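Side-chain contacts in cystathionine beta-lyases/cystathionine gamma-synthases (Corynebacterium glutamicum, PDB 5X5H), which probably makes L,L-cystathionine and succinate from O-succinyl-L-homoserine and L-cysteine with the help of pyridoxal 5'-phosphate, a step of methionine biosynthesis: residues Thr59-Ala62 and Leu63-Val67; Ala244-Thr247 and Ala248-Leu251; Leu251-Leu254 and Ala255-Met258. All blocks are in the same frame, centred on the assembly; numbering follows the deposited sequence.

Contact 1: residues Thr59-Ala62 and Leu63-Val67; sequences TIVA and LEQTV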
# COMPACT_ATOMS: atom_id res chain seq x y z
N THR A 59 -10.23 10.15 1.57
CA THR A 59 -9.03 9.78 2.32
C THR A 59 -8.10 10.99 2.44
O THR A 59 -7.55 11.24 3.50
CB THR A 59 -8.30 8.63 1.69
OG1 THR A 59 -9.17 7.49 1.48
CG2 THR A 59 -7.06 8.24 2.48
N ILE A 60 -8.03 11.78 1.39
CA ILE A 60 -7.20 13.03 1.38
C ILE A 60 -7.88 14.07 2.24
O ILE A 60 -7.23 14.73 3.09
CB ILE A 60 -7.00 13.53 -0.07
CG1 ILE A 60 -6.34 12.44 -0.89
CG2 ILE A 60 -6.24 14.85 -0.07
CD1 ILE A 60 -6.18 12.76 -2.39
N VAL A 61 -9.18 14.24 2.15
CA VAL A 61 -9.90 15.25 2.95
C VAL A 61 -9.79 14.94 4.43
O VAL A 61 -9.63 15.85 5.26
CB VAL A 61 -11.37 15.35 2.48
CG1 VAL A 61 -12.17 16.18 3.47
CG2 VAL A 61 -11.39 15.97 1.12
N ALA A 62 -9.73 13.67 4.83
CA ALA A 62 -9.51 13.32 6.25
C ALA A 62 -8.22 13.90 6.78
O ALA A 62 -8.16 14.50 7.88
CB ALA A 62 -9.63 11.81 6.50
N LEU A 63 -7.16 13.74 6.00
CA LEU A 63 -5.86 14.35 6.36
C LEU A 63 -5.90 15.87 6.47
O LEU A 63 -5.47 16.46 7.50
CB LEU A 63 -4.80 13.93 5.38
CG LEU A 63 -3.45 14.64 5.51
CD1 LEU A 63 -2.77 14.41 6.85
CD2 LEU A 63 -2.57 14.32 4.36
N GLU A 64 -6.48 16.48 5.46
CA GLU A 64 -6.63 17.94 5.40
C GLU A 64 -7.33 18.49 6.58
O GLU A 64 -6.91 19.47 7.26
CB GLU A 64 -7.45 18.32 4.14
CG GLU A 64 -6.65 18.09 2.87
CD GLU A 64 -7.41 18.35 1.55
OE1 GLU A 64 -8.70 18.40 1.58
OE2 GLU A 64 -6.76 18.46 0.48
N GLN A 65 -8.43 17.86 6.99
CA GLN A 65 -9.23 18.32 8.11
C GLN A 65 -8.52 18.16 9.41
O GLN A 65 -8.69 18.93 10.35
CB GLN A 65 -10.60 17.62 8.10
CG GLN A 65 -11.46 18.04 6.92
CD GLN A 65 -11.85 19.45 6.91
OE1 GLN A 65 -11.44 20.28 6.07
NE2 GLN A 65 -12.56 19.83 7.97
N THR A 66 -7.69 17.13 9.55
CA THR A 66 -6.94 16.85 10.73
C THR A 66 -5.91 17.98 10.91
O THR A 66 -5.79 18.59 11.96
CB THR A 66 -6.27 15.51 10.75
OG1 THR A 66 -7.20 14.45 10.49
CG2 THR A 66 -5.65 15.23 12.09
N VAL A 67 -5.04 18.20 9.93
CA VAL A 67 -4.04 19.25 10.08
C VAL A 67 -4.67 20.66 10.27
O VAL A 67 -4.15 21.46 11.08
CB VAL A 67 -3.04 19.20 8.93
CG1 VAL A 67 -1.98 20.36 9.05
CG2 VAL A 67 -2.31 17.85 8.88

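Contact 2: residues Ala244-Thr247 and Ala248-Leu251; sequences AYLT and ARGL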
# COMPACT_ATOMS: atom_id res chain seq x y z
N ALA A 244 -1.70 9.92 1.65
CA ALA A 244 -2.51 10.70 2.61
C ALA A 244 -2.90 9.82 3.79
O ALA A 244 -2.94 10.32 4.95
CB ALA A 244 -3.77 11.18 1.96
N TYR A 245 -3.15 8.53 3.60
CA TYR A 245 -3.40 7.63 4.72
C TYR A 245 -2.17 7.49 5.60
O TYR A 245 -2.28 7.61 6.85
CB TYR A 245 -3.80 6.20 4.20
CG TYR A 245 -4.01 5.26 5.37
CD1 TYR A 245 -5.15 5.29 6.08
CD2 TYR A 245 -2.99 4.41 5.75
CE1 TYR A 245 -5.35 4.54 7.18
CE2 TYR A 245 -3.13 3.63 6.90
CZ TYR A 245 -4.33 3.74 7.63
OH TYR A 245 -4.51 3.00 8.85
N LEU A 246 -1.00 7.28 5.00
CA LEU A 246 0.26 7.12 5.76
C LEU A 246 0.64 8.38 6.54
O LEU A 246 1.13 8.31 7.68
CB LEU A 246 1.41 6.65 4.90
CG LEU A 246 1.24 5.20 4.46
CD1 LEU A 246 2.33 5.05 3.41
CD2 LEU A 246 1.38 4.23 5.62
N THR A 247 0.47 9.53 5.90
CA THR A 247 0.70 10.81 6.55
C THR A 247 -0.19 10.92 7.79
O THR A 247 0.27 11.32 8.89
CB THR A 247 0.56 12.01 5.63
OG1 THR A 247 1.43 11.87 4.47
CG2 THR A 247 0.82 13.34 6.35
N ALA A 248 -1.50 10.75 7.60
CA ALA A 248 -2.41 10.82 8.75
C ALA A 248 -2.12 9.79 9.79
O ALA A 248 -2.27 10.07 10.98
CB ALA A 248 -3.83 10.68 8.24
N ARG A 249 -1.68 8.60 9.40
CA ARG A 249 -1.28 7.59 10.38
C ARG A 249 -0.13 8.06 11.27
O ARG A 249 -0.15 7.95 12.45
CB ARG A 249 -0.93 6.28 9.63
CG ARG A 249 -0.59 5.10 10.60
CD ARG A 249 -0.06 3.94 9.80
NE ARG A 249 -0.15 2.66 10.40
CZ ARG A 249 0.83 1.92 10.97
NH1 ARG A 249 2.03 2.45 11.18
NH2 ARG A 249 0.60 0.68 11.26
N GLY A 250 0.88 8.62 10.57
CA GLY A 250 1.97 9.17 11.31
C GLY A 250 1.57 10.28 12.23
O GLY A 250 2.10 10.44 13.37
N LEU A 251 0.68 11.16 11.77
CA LEU A 251 0.23 12.32 12.55
C LEU A 251 -0.43 11.94 13.90
O LEU A 251 -0.37 12.72 14.87
CB LEU A 251 -0.68 13.15 11.65
CG LEU A 251 -1.30 14.38 12.21
CD1 LEU A 251 -0.22 15.36 12.81
CD2 LEU A 251 -2.15 15.01 11.13

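Contact 3: residues Leu251-Leu254 and Ala255-Met258; sequences LKTL and AVRM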
# COMPACT_ATOMS: atom_id res chain seq x y z
N LEU A 251 0.68 11.16 11.77
CA LEU A 251 0.23 12.32 12.55
C LEU A 251 -0.43 11.94 13.90
O LEU A 251 -0.37 12.72 14.87
CB LEU A 251 -0.68 13.15 11.65
CG LEU A 251 -1.30 14.38 12.21
CD1 LEU A 251 -0.22 15.36 12.81
CD2 LEU A 251 -2.15 15.01 11.13
N LYS A 252 -0.96 10.72 13.95
CA LYS A 252 -1.58 10.26 15.20
C LYS A 252 -0.63 10.20 16.38
O LYS A 252 -1.06 10.19 17.55
CB LYS A 252 -2.30 8.93 14.97
CG LYS A 252 -3.43 9.01 13.98
CD LYS A 252 -4.11 7.64 13.80
CE LYS A 252 -5.21 7.81 12.77
NZ LYS A 252 -5.98 6.48 12.61
N THR A 253 0.69 10.14 16.14
CA THR A 253 1.71 10.11 17.19
C THR A 253 2.56 11.42 17.25
O THR A 253 3.56 11.42 17.94
CB THR A 253 2.66 8.91 17.05
OG1 THR A 253 3.29 8.86 15.75
CG2 THR A 253 1.90 7.64 17.30
N LEU A 254 2.12 12.48 16.60
CA LEU A 254 2.93 13.71 16.58
C LEU A 254 3.26 14.24 17.96
O LEU A 254 4.44 14.52 18.23
CB LEU A 254 2.29 14.77 15.70
CG LEU A 254 3.05 16.12 15.66
CD1 LEU A 254 4.45 16.00 15.10
CD2 LEU A 254 2.28 17.13 14.83
N ALA A 255 2.27 14.34 18.81
CA ALA A 255 2.58 14.88 20.15
C ALA A 255 3.56 14.05 20.87
O ALA A 255 4.53 14.54 21.49
CB ALA A 255 1.34 15.01 21.00
N VAL A 256 3.42 12.71 20.93
CA VAL A 256 4.33 11.84 21.68
C VAL A 256 5.72 11.81 21.04
O VAL A 256 6.72 11.71 21.71
CB VAL A 256 3.80 10.42 22.02
CG1 VAL A 256 2.59 10.58 22.97
CG2 VAL A 256 3.45 9.64 20.77
N ARG A 257 5.77 11.86 19.69
CA ARG A 257 7.04 11.96 19.03
C ARG A 257 7.71 13.28 19.38
O ARG A 257 8.90 13.25 19.75
CB ARG A 257 6.89 11.79 17.52
CG ARG A 257 6.56 10.35 17.10
CD ARG A 257 6.49 10.17 15.58
NE ARG A 257 5.35 10.81 14.94
CZ ARG A 257 5.30 11.91 14.26
NH1 ARG A 257 6.41 12.66 14.11
NH2 ARG A 257 4.19 12.33 13.70
N MET A 258 7.03 14.38 19.12
CA MET A 258 7.68 15.69 19.30
C MET A 258 8.13 15.88 20.74
O MET A 258 9.19 16.49 20.95
CB MET A 258 6.79 16.76 18.79
CG MET A 258 7.47 18.15 18.77
SD MET A 258 9.00 18.27 17.74
CE MET A 258 8.36 18.94 16.23
O HOH W 1 0.46 11.60 19.97

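Contact 1: residues Thr59-Ala62 and Leu63-Val67
Two successive turns of helix 58-70 meet here through the i to i+4 bonds of a regular alpha helix, E64 N giving its hydrogen to I60 O and Q65 N giving its own to V61 O at 2.9 Å. The helix is part of the fold of a Cys/Met metabolism PLP-dependent enzyme, where it packs on helix 241-251 through I60, L63, T66 and V67. On another flank the carboxylate of E64 reaches back over the preceding turn. Its CG stands anti to the carbonyl carbon (chi1 -71°) and the chain runs extended beyond it, which carries the acid to the methyls of both I60 and V61. OE2 comes 3.7 Å from I60 CG2, and OE1 lies equally near V61 CG2. Apolar contacts thus flank a buried acid whose OE2 is satisfied by A78 N and Q232 NE2, while OE1 has a long, weak ion pair with R77. Beside it V61 and Q65 run alongside each other and point the same way; V61 CG1 touches Q65 CG at 4.0 Å. T66 uses its backbone and its side chain on a single acceptor. Its N donates to A62 O at 3.2 Å, and its hydroxyl, OG1, donates to the same A62 O at 2.8 Å from the opposite face of the carbonyl plane.

Contact 2: residues Ala244-Thr247 and Ala248-Leu251
The phenol ring of Y245 and the guanidinium of R249 are the flat groups of this turn, and the last methylene of the arginine, R249 CD, meets the ring obliquely, 4.2 Å from Y245 CE2. R249 places CG anti to its own N (chi1 -176°) and runs on extended to NE, a course that brings the aliphatic chain past the ring and L246 while its charged end travels on to the second subunit. There R249 NE and the phenol oxygen find the same carboxylate oxygen: NE forms a salt bridge with D211 OD2 of the second subunit, and Y245 OH hydrogen-bonds to that atom too. The shared acid would tend to hold the phenol and the guanidinium in fixed relation. L246 completes the cluster: its CD2 comes 4.4 Å from R249 CD, and its side chain packs on L246 of the second subunit.

The backbone that carries these groups is regular alpha helix. R249 N donates to Y245 O at 2.8 Å, and G250 N to L246 O at 2.9 Å. A248 CB sits 3.4 Å from A244 O, close against the carbonyl that its own N uses. T247, whose side chain rests on L63 of helix 58-70, directs OG1 back to D243 O, and L251 rests on T66 and V67. Helix 241-251 therefore packs on helix 58-70 within the chain while another flank lines the subunit interface, as befits the tetrameric fold type I PLP enzymes of the trans-sulfuration family.

Contact 3: residues Leu251-Leu254 and Ala255-Met258
R257 folds back over the turn before it and meets T253 and L254 in the tightly packed part of this contact. Its chain bends at chi3 (-70°), so that the R257 side chain crosses those of T253 and L254 at about a right angle. R257 NE donates to T253 OG1 at 2.9 Å, with the hydroxyl oxygen lying in the guanidinium plane at its edge. Over one face stands the backbone of L254, whose CA is 3.4 Å from R257 NH2, offset toward the rim of the group. The side chain of L254 continues that contact, with CB 3.7 Å from NH2 of R257 and CD1 near both terminal nitrogens. Two further acceptors, G250 O for NH2 and Y205 O for NH1, mean that each nitrogen of this buried guanidinium has a hydrogen-bond partner, which should limit its rotation. V256 adds to the close packing, its CG2 lying 3.3 Å from T253 O.

The setting is a tight interhelical turn: a type I beta turn from L251 to L254, closed by L254 N bonding to L251 O, links helix 241-251 to helix 254-273. T253 occupies the N-cap position, but its hydroxyl is turned to R257 and to G250 O instead of making a capping bond. Its carbonyl starts the new helix by accepting from R257 N, and L254 O then receives M258 N at 2.7 Å.

Away from the arginine the contact is looser. L254 CD1 only grazes M258 CB, at 4.4 Å, and the methionine bends off toward helix 184-187. At the partly exposed K252 a water donates to K252 O at 3.2 Å and accepts a weak bond from V256 N, bridging the turn to the helix start.

Along the chain contact 1 comes first, on helix 58-70, and contacts 2 and 3 follow much later, sharing L251 where helix 241-251 gives way to the turn before helix 254-273. In space the order is the same: centres lie about 9 Å apart for contacts 1 and 2, about 11 Å for contacts 2 and 3, and about 16 Å for contacts 1 and 3. L251 joins all three, since its CD2 packs 3.6 Å from V67 CG2. Helix 58-70, distant in sequence, is thus packed against helix 241-251, and contacts 2 and 3 both touch the second subunit, coupling the packing within a chain to the assembly.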